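Local coordinates for cell envelope-related transcriptional attenuator domain-containing protein (Streptococcus agalactiae, PDB 3OKZ) that has not been characterised functionally but, as a LytR/CpsA/Psr-family protein, probably helps attach glycopolymers to the cell wall, at residues N76-V81 with Y89-A94; M96-V101 with I107-F112; Y244-E249 with L268-R273. All blocks are in the same frame, centred on the assembly; numbering follows the deposited sequence.

Contact 1: residues N76-V81 with Y89-A94; sequences NGQTGV and YASGGA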
ATOM      1  N   ASN A  76       8.374 -19.277  11.090  1.00 66.67           N
ATOM      2  CA  ASN A  76       7.321 -18.397  11.614  1.00 53.38           C
ATOM      3  C   ASN A  76       6.050 -19.146  12.047  1.00 43.67           C
ATOM      4  O   ASN A  76       5.436 -19.882  11.261  1.00 29.79           O
ATOM      5  CB  ASN A  76       6.957 -17.322  10.578  1.00 38.94           C
ATOM      6  CG  ASN A  76       6.497 -16.019  11.225  1.00 40.21           C
ATOM      7  OD1 ASN A  76       5.471 -15.974  11.910  1.00 35.06           O
ATOM      8  ND2 ASN A  76       7.264 -14.956  11.018  1.00 39.89           N
ATOM      9  N   GLY A  77       5.657 -18.937  13.301  1.00 27.26           N
ATOM     10  CA  GLY A  77       4.474 -19.600  13.820  1.00 23.34           C
ATOM     11  C   GLY A  77       3.183 -19.354  13.049  1.00 25.10           C
ATOM     12  O   GLY A  77       2.242 -20.138  13.132  1.00 26.35           O
ATOM     13  N   GLN A  78       3.132 -18.275  12.281  1.00 35.52           N
ATOM     14  CA  GLN A  78       1.920 -17.960  11.542  1.00 36.40           C
ATOM     15  C   GLN A  78       1.892 -18.285  10.047  1.00 32.45           C
ATOM     16  O   GLN A  78       0.918 -17.968   9.370  1.00 31.63           O
ATOM     17  CB  GLN A  78       1.572 -16.487  11.750  1.00 38.62           C
ATOM     18  CG  GLN A  78       1.030 -16.185  13.124  1.00 39.02           C
ATOM     19  CD  GLN A  78      -0.208 -16.998  13.419  1.00 47.17           C
ATOM     20  OE1 GLN A  78      -0.990 -17.299  12.513  1.00 52.45           O
ATOM     21  NE2 GLN A  78      -0.405 -17.350  14.691  1.00 42.04           N
ATOM     22  N   THR A  79       2.940 -18.915   9.527  1.00 31.99           N
ATOM     23  CA  THR A  79       2.956 -19.258   8.108  1.00 30.65           C
ATOM     24  C   THR A  79       1.878 -20.302   7.832  1.00 35.61           C
ATOM     25  O   THR A  79       1.527 -21.081   8.719  1.00 48.18           O
ATOM     26  CB  THR A  79       4.322 -19.835   7.682  1.00 33.01           C
ATOM     27  OG1 THR A  79       5.368 -18.946   8.094  1.00 40.24           O
ATOM     28  CG2 THR A  79       4.380 -20.003   6.169  1.00 26.86           C
ATOM     29  N   GLY A  80       1.353 -20.312   6.607  1.00 35.30           N
ATOM     30  CA  GLY A  80       0.320 -21.268   6.236  1.00 45.04           C
ATOM     31  C   GLY A  80      -0.897 -21.288   7.153  1.00 47.57           C
ATOM     32  O   GLY A  80      -1.479 -22.347   7.405  1.00 53.45           O
ATOM     33  N   VAL A  81      -1.277 -20.114   7.650  1.00 40.10           N
ATOM     34  CA  VAL A  81      -2.423 -19.970   8.545  1.00 28.87           C
ATOM     35  C   VAL A  81      -3.425 -18.971   7.972  1.00 33.66           C
ATOM     36  O   VAL A  81      -3.040 -17.903   7.505  1.00 48.01           O
ATOM     37  CB  VAL A  81      -1.984 -19.452   9.926  1.00 30.19           C
ATOM     38  CG1 VAL A  81      -3.196 -19.267  10.817  1.00 36.29           C
ATOM     39  CG2 VAL A  81      -0.995 -20.414  10.554  1.00 29.26           C
ATOM     40  N   TYR A  89       2.440  -8.747   7.857  1.00 24.40           N
ATOM     41  CA  TYR A  89       3.447  -7.865   8.446  1.00 29.98           C
ATOM     42  C   TYR A  89       3.396  -7.977   9.968  1.00 34.16           C
ATOM     43  O   TYR A  89       4.427  -8.112  10.624  1.00 42.45           O
ATOM     44  CB  TYR A  89       3.192  -6.416   8.016  1.00 27.80           C
ATOM     45  CG  TYR A  89       4.328  -5.455   8.295  1.00 23.88           C
ATOM     46  CD1 TYR A  89       4.538  -4.935   9.571  1.00 18.70           C
ATOM     47  CD2 TYR A  89       5.190  -5.051   7.272  1.00 10.46           C
ATOM     48  CE1 TYR A  89       5.580  -4.030   9.818  1.00 18.31           C
ATOM     49  CE2 TYR A  89       6.230  -4.150   7.508  1.00 12.40           C
ATOM     50  CZ  TYR A  89       6.418  -3.646   8.779  1.00 27.23           C
ATOM     51  OH  TYR A  89       7.444  -2.760   9.010  1.00 45.67           O
ATOM     52  N   ALA A  90       2.189  -7.931  10.521  1.00 30.54           N
ATOM     53  CA  ALA A  90       1.989  -8.033  11.970  1.00 36.02           C
ATOM     54  C   ALA A  90       2.774  -9.174  12.629  1.00 38.73           C
ATOM     55  O   ALA A  90       3.324  -9.004  13.716  1.00 51.89           O
ATOM     56  CB  ALA A  90       0.506  -8.187  12.281  1.00 28.74           C
ATOM     57  N   SER A  91       2.835 -10.331  11.986  1.00 23.89           N
ATOM     58  CA  SER A  91       3.564 -11.445  12.573  1.00 33.92           C
ATOM     59  C   SER A  91       4.743 -11.943  11.739  1.00 41.49           C
ATOM     60  O   SER A  91       5.169 -13.089  11.876  1.00 47.75           O
ATOM     61  CB  SER A  91       2.601 -12.598  12.834  1.00 41.90           C
ATOM     62  OG  SER A  91       1.896 -12.929  11.655  1.00 38.32           O
ATOM     63  N   GLY A  92       5.277 -11.086  10.879  1.00 43.71           N
ATOM     64  CA  GLY A  92       6.395 -11.493  10.045  1.00 42.08           C
ATOM     65  C   GLY A  92       6.998 -10.302   9.339  1.00 40.23           C
ATOM     66  O   GLY A  92       7.947 -10.431   8.569  1.00 34.70           O
ATOM     67  N   GLY A  93       6.425  -9.134   9.605  1.00 43.00           N
ATOM     68  CA  GLY A  93       6.905  -7.905   9.009  1.00 37.28           C
ATOM     69  C   GLY A  93       7.064  -7.917   7.504  1.00 35.90           C
ATOM     70  O   GLY A  93       6.561  -8.800   6.814  1.00 34.72           O
ATOM     71  N   ALA A  94       7.785  -6.917   7.009  1.00 36.35           N
ATOM     72  CA  ALA A  94       8.050  -6.727   5.588  1.00 24.33           C
ATOM     73  C   ALA A  94       8.118  -8.007   4.752  1.00 26.56           C
ATOM     74  O   ALA A  94       7.362  -8.166   3.785  1.00 31.82           O
ATOM     75  CB  ALA A  94       9.335  -5.930   5.420  1.00 20.35           C
TER
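A type I beta turn, N76 to T79, meets the loop that follows helix 87-90 through N76 and S91, joining two surface segments of the LytR/CpsA/Psr domain. The turn carries its usual backbone bond, T79 N to N76 O at 3.2 Å. Inside it the N76 side chain also folds back, and its OD1 takes a weak bond from Q78 N, 3.3 Å long but nearly straight, which makes an Asx turn. That bond is consistent with ND2 being turned toward S91. Across the gap ND2 donates to S91 O at 2.9 Å, in the carbonyl plane and on a lone pair, although the N-H...O angle is bent to 134° and the acceptor lies somewhat outside the amide plane. S91 is the first residue to leave the helical conformation, so the turn meets the chain just where helix 87-90 ends, through one bent bond; past it, ND2 packs at 3.7 Å from the CA of G92. Selenomethionine M96, on helix 93-105, touches both N76 and S91. The rest of the contact is packing alongside: the S91 hydroxyl stands between backbone N and carbonyl carbon (chi1 54°), bonded back to A87 O at the start of helix 87-90, and OG rests against the Q78 chain, 3.6 Å from CB and 3.7 Å from CG.

Contact 2: residues M96-V101 with I107-F112; sequences MALMTV and INVDYF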
HETATM    1  N   MSE A  96       7.174 -11.185   5.256  1.00 22.60           N
HETATM    2  CA  MSE A  96       5.950 -11.979   5.188  1.00 30.72           C
HETATM    3  C   MSE A  96       4.876 -11.227   4.421  1.00 23.07           C
HETATM    4  O   MSE A  96       4.087 -11.826   3.700  1.00 20.94           O
HETATM    5  CB  MSE A  96       5.462 -12.332   6.602  1.00 35.79           C
HETATM    6  CG  MSE A  96       4.302 -13.326   6.652  1.00 41.06           C
HETATM    7 SE   MSE A  96       4.115 -14.148   8.411  1.00 62.49          SE
HETATM    8  CE  MSE A  96       4.958 -15.845   8.040  1.00130.27           C
ATOM      9  N   ALA A  97       4.855  -9.911   4.576  1.00 20.26           N
ATOM     10  CA  ALA A  97       3.888  -9.100   3.865  1.00 15.39           C
ATOM     11  C   ALA A  97       4.204  -9.269   2.392  1.00 15.82           C
ATOM     12  O   ALA A  97       3.321  -9.541   1.572  1.00 19.52           O
ATOM     13  CB  ALA A  97       4.032  -7.651   4.257  1.00 12.15           C
ATOM     14  N   LEU A  98       5.478  -9.120   2.052  1.00 16.53           N
ATOM     15  CA  LEU A  98       5.868  -9.259   0.667  1.00 13.83           C
ATOM     16  C   LEU A  98       5.489 -10.640   0.151  1.00 15.54           C
ATOM     17  O   LEU A  98       4.767 -10.759  -0.844  1.00 19.42           O
ATOM     18  CB  LEU A  98       7.366  -9.036   0.497  1.00  9.92           C
ATOM     19  CG  LEU A  98       7.774  -9.127  -0.975  1.00 15.31           C
ATOM     20  CD1 LEU A  98       7.196  -7.950  -1.732  1.00 16.00           C
ATOM     21  CD2 LEU A  98       9.281  -9.152  -1.102  1.00 25.67           C
HETATM   22  N   MSE A  99       5.957 -11.681   0.836  1.00  9.67           N
HETATM   23  CA  MSE A  99       5.671 -13.044   0.405  1.00 20.34           C
HETATM   24  C   MSE A  99       4.180 -13.325   0.269  1.00 29.91           C
HETATM   25  O   MSE A  99       3.736 -13.923  -0.724  1.00 14.80           O
HETATM   26  CB  MSE A  99       6.315 -14.030   1.368  1.00 23.82           C
HETATM   27  CG  MSE A  99       7.838 -13.913   1.390  1.00 27.86           C
HETATM   28 SE   MSE A  99       8.723 -15.274   2.418  1.00 59.10          SE
HETATM   29  CE  MSE A  99       9.233 -16.447   0.966  1.00144.11           C
ATOM     30  N   THR A 100       3.416 -12.877   1.267  1.00 28.85           N
ATOM     31  CA  THR A 100       1.965 -13.048   1.281  1.00 24.56           C
ATOM     32  C   THR A 100       1.355 -12.303   0.104  1.00 23.79           C
ATOM     33  O   THR A 100       0.420 -12.790  -0.526  1.00 29.93           O
ATOM     34  CB  THR A 100       1.341 -12.496   2.576  1.00 23.32           C
ATOM     35  OG1 THR A 100       1.974 -13.102   3.708  1.00 27.92           O
ATOM     36  CG2 THR A 100      -0.152 -12.801   2.625  1.00 18.26           C
ATOM     37  N   VAL A 101       1.892 -11.128  -0.202  1.00 17.56           N
ATOM     38  CA  VAL A 101       1.372 -10.342  -1.315  1.00 12.15           C
ATOM     39  C   VAL A 101       1.735 -10.944  -2.660  1.00 19.27           C
ATOM     40  O   VAL A 101       0.934 -10.904  -3.604  1.00 23.81           O
ATOM     41  CB  VAL A 101       1.875  -8.881  -1.258  1.00 11.83           C
ATOM     42  CG1 VAL A 101       1.701  -8.205  -2.623  1.00  2.99           C
ATOM     43  CG2 VAL A 101       1.094  -8.111  -0.174  1.00  3.78           C
ATOM     44  N   ILE A 107       2.529 -13.105  -8.591  1.00 31.12           N
ATOM     45  CA  ILE A 107       3.516 -12.301  -9.294  1.00 18.52           C
ATOM     46  C   ILE A 107       4.691 -11.999  -8.374  1.00 24.92           C
ATOM     47  O   ILE A 107       4.564 -12.017  -7.146  1.00 32.35           O
ATOM     48  CB  ILE A 107       2.884 -10.963  -9.762  1.00 41.25           C
ATOM     49  CG1 ILE A 107       3.869 -10.181 -10.622  1.00 54.71           C
ATOM     50  CG2 ILE A 107       2.506 -10.114  -8.559  1.00 39.03           C
ATOM     51  CD1 ILE A 107       3.310  -8.859 -11.105  1.00 63.08           C
ATOM     52  N   ASN A 108       5.843 -11.739  -8.974  1.00 20.98           N
ATOM     53  CA  ASN A 108       7.024 -11.397  -8.198  1.00  3.87           C
ATOM     54  C   ASN A 108       7.077  -9.876  -8.145  1.00  7.20           C
ATOM     55  O   ASN A 108       7.051  -9.183  -9.173  1.00 12.91           O
ATOM     56  CB  ASN A 108       8.281 -11.989  -8.847  1.00 13.96           C
ATOM     57  CG  ASN A 108       8.414 -13.503  -8.594  1.00 48.68           C
ATOM     58  OD1 ASN A 108       9.378 -14.142  -9.030  1.00 58.67           O
ATOM     59  ND2 ASN A 108       7.440 -14.074  -7.883  1.00 53.23           N
ATOM     60  N   VAL A 109       7.115  -9.361  -6.930  1.00 10.00           N
ATOM     61  CA  VAL A 109       7.138  -7.918  -6.701  1.00 24.37           C
ATOM     62  C   VAL A 109       8.558  -7.343  -6.707  1.00 19.00           C
ATOM     63  O   VAL A 109       9.261  -7.404  -5.704  1.00 21.77           O
ATOM     64  CB  VAL A 109       6.470  -7.586  -5.344  1.00 30.43           C
ATOM     65  CG1 VAL A 109       6.396  -6.088  -5.149  1.00  0.01           C
ATOM     66  CG2 VAL A 109       5.095  -8.207  -5.284  1.00 21.67           C
ATOM     67  N   ASP A 110       8.960  -6.774  -7.833  1.00 25.04           N
ATOM     68  CA  ASP A 110      10.285  -6.181  -7.995  1.00 26.06           C
ATOM     69  C   ASP A 110      10.905  -5.539  -6.749  1.00 24.56           C
ATOM     70  O   ASP A 110      11.945  -5.982  -6.253  1.00 20.62           O
ATOM     71  CB  ASP A 110      10.226  -5.152  -9.125  1.00 15.39           C
ATOM     72  CG  ASP A 110      10.146  -5.796 -10.486  1.00 27.71           C
ATOM     73  OD1 ASP A 110       9.544  -5.201 -11.399  1.00 32.87           O
ATOM     74  OD2 ASP A 110      10.698  -6.900 -10.646  1.00 40.74           O
ATOM     75  N   TYR A 111      10.272  -4.492  -6.243  1.00 22.46           N
ATOM     76  CA  TYR A 111      10.808  -3.809  -5.078  1.00 19.47           C
ATOM     77  C   TYR A 111       9.845  -3.749  -3.904  1.00 26.77           C
ATOM     78  O   TYR A 111       8.809  -4.406  -3.892  1.00 22.09           O
ATOM     79  CB  TYR A 111      11.268  -2.398  -5.471  1.00 13.82           C
ATOM     80  CG  TYR A 111      12.253  -2.426  -6.607  1.00  9.38           C
ATOM     81  CD1 TYR A 111      11.825  -2.356  -7.930  1.00  1.36           C
ATOM     82  CD2 TYR A 111      13.612  -2.636  -6.363  1.00 23.33           C
ATOM     83  CE1 TYR A 111      12.725  -2.505  -8.986  1.00 13.91           C
ATOM     84  CE2 TYR A 111      14.520  -2.789  -7.412  1.00 18.29           C
ATOM     85  CZ  TYR A 111      14.071  -2.729  -8.718  1.00 26.90           C
ATOM     86  OH  TYR A 111      14.961  -2.943  -9.746  1.00 38.12           O
ATOM     87  N   PHE A 112      10.197  -2.946  -2.914  1.00 30.15           N
ATOM     88  CA  PHE A 112       9.392  -2.829  -1.721  1.00 26.50           C
ATOM     89  C   PHE A 112       9.819  -1.591  -0.950  1.00 28.80           C
ATOM     90  O   PHE A 112      11.011  -1.315  -0.784  1.00 27.01           O
ATOM     91  CB  PHE A 112       9.606  -4.079  -0.867  1.00 21.88           C
ATOM     92  CG  PHE A 112       9.414  -3.860   0.594  1.00 26.25           C
ATOM     93  CD1 PHE A 112       8.147  -3.972   1.171  1.00 38.78           C
ATOM     94  CD2 PHE A 112      10.501  -3.516   1.398  1.00 33.24           C
ATOM     95  CE1 PHE A 112       7.955  -3.743   2.531  1.00 44.17           C
ATOM     96  CE2 PHE A 112      10.327  -3.282   2.763  1.00 44.17           C
ATOM     97  CZ  PHE A 112       9.046  -3.395   3.330  1.00 55.61           C
TER
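A small, largely buried apolar contact, L98 on V109, packs helix 93-105 against the segment that leads from it into strand 111-116 of the central sheet. The leucine reaches over with CG anti to its backbone nitrogen (chi1 -178°), and CD1 alone does the touching. This methyl lies 3.7 Å from V109 CB and almost equally far from the two valine methyls, CG1 at 4.0 Å and CG2 at 4.1 Å, so it sits over the branch point of the valine and not against one prong. The leucine and valine lie alongside, running in opposite senses. One turn further along the helix, V101 adds a looser touch, its CG1 4.3 Å from V109 CG2; V109 is thus met by two residues three apart on one helical face. The backbones stay well separated, with the CA atoms of L98 and V109 7.6 Å apart. In the mixed alpha/beta fold of the domain, the chain leaves helix 93-105, passes V109 and enters strand 111-116, which lies parallel to strand 20-28 and antiparallel to strand 217-219. Beyond V109 the side chains of D110 and Y111 point away from the helix. OD1 of D110 accepts a bond from S21 N and OD2 is hydrogen-bonded to S11 OG, while the Y111 ring meets F20 at about 90° and its hydroxyl is bonded to the backbone nitrogen of I14.

Contact 3: residues Y244-E249 with L268-R273; sequences YQLKGE and LAVQNR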
ATOM      1  N   TYR A 244      -6.678   1.867  -8.200  1.00 21.10           N
ATOM      2  CA  TYR A 244      -7.663   0.801  -8.081  1.00 24.29           C
ATOM      3  C   TYR A 244      -7.685   0.246  -6.668  1.00 30.36           C
ATOM      4  O   TYR A 244      -6.692   0.324  -5.941  1.00 36.53           O
ATOM      5  CB  TYR A 244      -7.354  -0.341  -9.048  1.00 28.93           C
ATOM      6  CG  TYR A 244      -7.159   0.082 -10.486  1.00 37.10           C
ATOM      7  CD1 TYR A 244      -5.998   0.746 -10.890  1.00 32.73           C
ATOM      8  CD2 TYR A 244      -8.136  -0.186 -11.447  1.00 39.02           C
ATOM      9  CE1 TYR A 244      -5.814   1.133 -12.210  1.00 30.45           C
ATOM     10  CE2 TYR A 244      -7.966   0.198 -12.773  1.00 38.47           C
ATOM     11  CZ  TYR A 244      -6.805   0.857 -13.150  1.00 33.98           C
ATOM     12  OH  TYR A 244      -6.645   1.254 -14.461  1.00 38.28           O
ATOM     13  N   GLN A 245      -8.826  -0.319  -6.289  1.00 20.66           N
ATOM     14  CA  GLN A 245      -9.000  -0.902  -4.966  1.00 17.77           C
ATOM     15  C   GLN A 245      -9.393  -2.377  -5.104  1.00 25.69           C
ATOM     16  O   GLN A 245     -10.363  -2.719  -5.782  1.00 37.66           O
ATOM     17  CB  GLN A 245     -10.083  -0.140  -4.181  1.00  5.12           C
ATOM     18  CG  GLN A 245     -10.433  -0.759  -2.814  1.00  0.01           C
ATOM     19  CD  GLN A 245      -9.302  -0.677  -1.802  1.00 16.90           C
ATOM     20  OE1 GLN A 245      -8.886   0.407  -1.410  1.00 42.04           O
ATOM     21  NE2 GLN A 245      -8.805  -1.828  -1.377  1.00  9.09           N
ATOM     22  N   LEU A 246      -8.619  -3.248  -4.472  1.00 17.81           N
ATOM     23  CA  LEU A 246      -8.888  -4.678  -4.507  1.00 17.72           C
ATOM     24  C   LEU A 246      -9.854  -4.989  -3.369  1.00 25.14           C
ATOM     25  O   LEU A 246      -9.529  -4.775  -2.203  1.00 25.19           O
ATOM     26  CB  LEU A 246      -7.584  -5.446  -4.312  1.00 16.60           C
ATOM     27  CG  LEU A 246      -7.724  -6.956  -4.150  1.00 15.20           C
ATOM     28  CD1 LEU A 246      -8.261  -7.561  -5.444  1.00 16.16           C
ATOM     29  CD2 LEU A 246      -6.377  -7.548  -3.784  1.00  9.87           C
ATOM     30  N   LYS A 247     -11.045  -5.477  -3.694  1.00 26.92           N
ATOM     31  CA  LYS A 247     -12.009  -5.782  -2.639  1.00 26.67           C
ATOM     32  C   LYS A 247     -12.856  -7.025  -2.878  1.00 21.91           C
ATOM     33  O   LYS A 247     -13.192  -7.352  -4.016  1.00 30.92           O
ATOM     34  CB  LYS A 247     -12.933  -4.581  -2.411  1.00 29.27           C
ATOM     35  CG  LYS A 247     -13.568  -4.042  -3.679  1.00 31.54           C
ATOM     36  CD  LYS A 247     -14.471  -2.842  -3.393  1.00 40.85           C
ATOM     37  CE  LYS A 247     -14.907  -2.159  -4.693  1.00 50.78           C
ATOM     38  NZ  LYS A 247     -15.990  -1.153  -4.496  1.00 45.77           N
ATOM     39  N   GLY A 248     -13.191  -7.716  -1.792  1.00 16.54           N
ATOM     40  CA  GLY A 248     -14.025  -8.899  -1.899  1.00 41.05           C
ATOM     41  C   GLY A 248     -15.368  -8.670  -1.221  1.00 42.00           C
ATOM     42  O   GLY A 248     -15.633  -7.574  -0.723  1.00 36.36           O
ATOM     43  N   GLU A 249     -16.226  -9.688  -1.208  1.00 38.80           N
ATOM     44  CA  GLU A 249     -17.523  -9.564  -0.558  1.00 36.08           C
ATOM     45  C   GLU A 249     -17.315  -9.681   0.943  1.00 21.82           C
ATOM     46  O   GLU A 249     -16.410 -10.373   1.390  1.00 17.21           O
ATOM     47  CB  GLU A 249     -18.471 -10.665  -1.026  1.00 44.13           C
ATOM     48  CG  GLU A 249     -19.663 -10.159  -1.833  1.00 56.20           C
ATOM     49  CD  GLU A 249     -19.284  -9.753  -3.242  1.00 65.46           C
ATOM     50  OE1 GLU A 249     -18.301  -8.992  -3.398  1.00 70.22           O
ATOM     51  OE2 GLU A 249     -19.973 -10.192  -4.193  1.00 64.10           O
ATOM     52  N   LEU A 268      -8.644 -12.611 -10.435  1.00 28.69           N
ATOM     53  CA  LEU A 268      -7.895 -12.940 -11.646  1.00 26.72           C
ATOM     54  C   LEU A 268      -7.723 -11.647 -12.445  1.00 30.00           C
ATOM     55  O   LEU A 268      -6.608 -11.169 -12.638  1.00 38.72           O
ATOM     56  CB  LEU A 268      -8.653 -13.992 -12.469  1.00 24.88           C
ATOM     57  CG  LEU A 268      -7.986 -14.737 -13.638  1.00 31.72           C
ATOM     58  CD1 LEU A 268      -7.874 -13.839 -14.846  1.00 45.95           C
ATOM     59  CD2 LEU A 268      -6.626 -15.244 -13.207  1.00 27.90           C
ATOM     60  N   ALA A 269      -8.841 -11.078 -12.882  1.00 27.47           N
ATOM     61  CA  ALA A 269      -8.842  -9.839 -13.647  1.00 24.90           C
ATOM     62  C   ALA A 269      -7.832  -8.810 -13.134  1.00 21.79           C
ATOM     63  O   ALA A 269      -7.075  -8.217 -13.907  1.00 23.59           O
ATOM     64  CB  ALA A 269     -10.231  -9.233 -13.628  1.00 19.56           C
ATOM     65  N   VAL A 270      -7.841  -8.599 -11.824  1.00 13.18           N
ATOM     66  CA  VAL A 270      -6.955  -7.639 -11.181  1.00 23.09           C
ATOM     67  C   VAL A 270      -5.493  -8.048 -11.325  1.00 27.16           C
ATOM     68  O   VAL A 270      -4.619  -7.201 -11.551  1.00 32.97           O
ATOM     69  CB  VAL A 270      -7.300  -7.492  -9.676  1.00 40.05           C
ATOM     70  CG1 VAL A 270      -6.415  -6.445  -9.031  1.00 36.65           C
ATOM     71  CG2 VAL A 270      -8.764  -7.123  -9.515  1.00 41.60           C
ATOM     72  N   GLN A 271      -5.228  -9.344 -11.183  1.00 22.83           N
ATOM     73  CA  GLN A 271      -3.871  -9.847 -11.314  1.00 18.87           C
ATOM     74  C   GLN A 271      -3.405  -9.480 -12.712  1.00 27.79           C
ATOM     75  O   GLN A 271      -2.475  -8.703 -12.892  1.00 31.72           O
ATOM     76  CB  GLN A 271      -3.830 -11.376 -11.174  1.00 12.42           C
ATOM     77  CG  GLN A 271      -4.157 -11.961  -9.801  1.00  9.25           C
ATOM     78  CD  GLN A 271      -3.907 -13.461  -9.759  1.00 15.33           C
ATOM     79  OE1 GLN A 271      -3.974 -14.094  -8.705  1.00 16.57           O
ATOM     80  NE2 GLN A 271      -3.617 -14.036 -10.917  1.00 26.41           N
ATOM     81  N   ASN A 272      -4.086 -10.045 -13.702  1.00 28.82           N
ATOM     82  CA  ASN A 272      -3.762  -9.841 -15.109  1.00 31.76           C
ATOM     83  C   ASN A 272      -3.678  -8.373 -15.523  1.00 27.74           C
ATOM     84  O   ASN A 272      -2.878  -8.013 -16.389  1.00 36.43           O
ATOM     85  CB  ASN A 272      -4.778 -10.599 -15.977  1.00 22.29           C
ATOM     86  CG  ASN A 272      -4.733 -12.117 -15.747  1.00 27.07           C
ATOM     87  OD1 ASN A 272      -5.544 -12.858 -16.305  1.00 36.79           O
ATOM     88  ND2 ASN A 272      -3.780 -12.578 -14.927  1.00 26.98           N
ATOM     89  N   ARG A 273      -4.502  -7.531 -14.910  1.00 19.26           N
ATOM     90  CA  ARG A 273      -4.488  -6.101 -15.206  1.00 20.45           C
ATOM     91  C   ARG A 273      -3.103  -5.611 -14.794  1.00 29.37           C
ATOM     92  O   ARG A 273      -2.437  -4.872 -15.527  1.00 32.82           O
ATOM     93  CB  ARG A 273      -5.574  -5.388 -14.393  1.00 16.80           C
ATOM     94  CG  ARG A 273      -5.818  -3.937 -14.765  1.00 17.72           C
ATOM     95  CD  ARG A 273      -5.229  -2.991 -13.725  1.00 35.08           C
ATOM     96  NE  ARG A 273      -5.693  -3.292 -12.370  1.00 45.21           N
ATOM     97  CZ  ARG A 273      -6.970  -3.325 -11.991  1.00 48.91           C
ATOM     98  NH1 ARG A 273      -7.946  -3.075 -12.861  1.00 39.60           N
ATOM     99  NH2 ARG A 273      -7.274  -3.616 -10.732  1.00 54.92           N
TER
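The guanidinium of R273 lies flat over one face of the Y244 ring in a cation-pi stack that joins helix 264-277 to strand 241-252. CZ is 3.8 Å from the ring centroid and the two planes are tilted by 28°, so the overlap is partial and falls on the CD2 side. NE lies over the middle of the ring, CZ above CD2, and NH1 projects past the CD2-CE2 edge, 3.2 Å from Y244 CD2, whereas NH2 sits back toward the root of the tyrosine, 3.7 Å from its CB. R273 gets there by leaving the helix with CG anti to the backbone nitrogen (chi1 -171°) and then bending at both chi2 and chi3, which swings the guanidinium across the ring. The Y244 ring is set beside its backbone N, CG anti to the carbonyl carbon (chi1 -52°). One helical turn earlier V270 offers both methyls to L246: the CD1 of L246 is 4.1 Å from V270 CG2 and 4.2 Å from V270 CG1. Between the two touching strand residues, Q245 points away from the helix. Its NE2 donates to L246 O over 3.1 Å, from well above the carbonyl plane, and its OE1 accepts a bond from R187 on helix 178-200. The strand is therefore sandwiched, with Y244 and L246 meeting helix 264-277 and Q245 meeting helix 178-200, while within the sheet it runs parallel to strand 56-62 and antiparallel to strand 258-261.

Overall arrangement
Contacts 1 and 2 share helix 93-105 and touch directly, their centres 13 Å apart. Selenomethionine M96 of contact 2 turns its CE to T79 of contact 1, and A94 CB of contact 1 packs on F112 CZ of contact 2, so the two contacts adjoin. Contact 3 stands apart, its centre 16 Å from that of contact 2 and 23 Å from that of contact 1, with nearest atoms about 6 Å and 15 Å away. It is tied to contact 2 through the central sheet, which contains both strand 111-116 and strand 241-252; the three contacts follow one another along the chain.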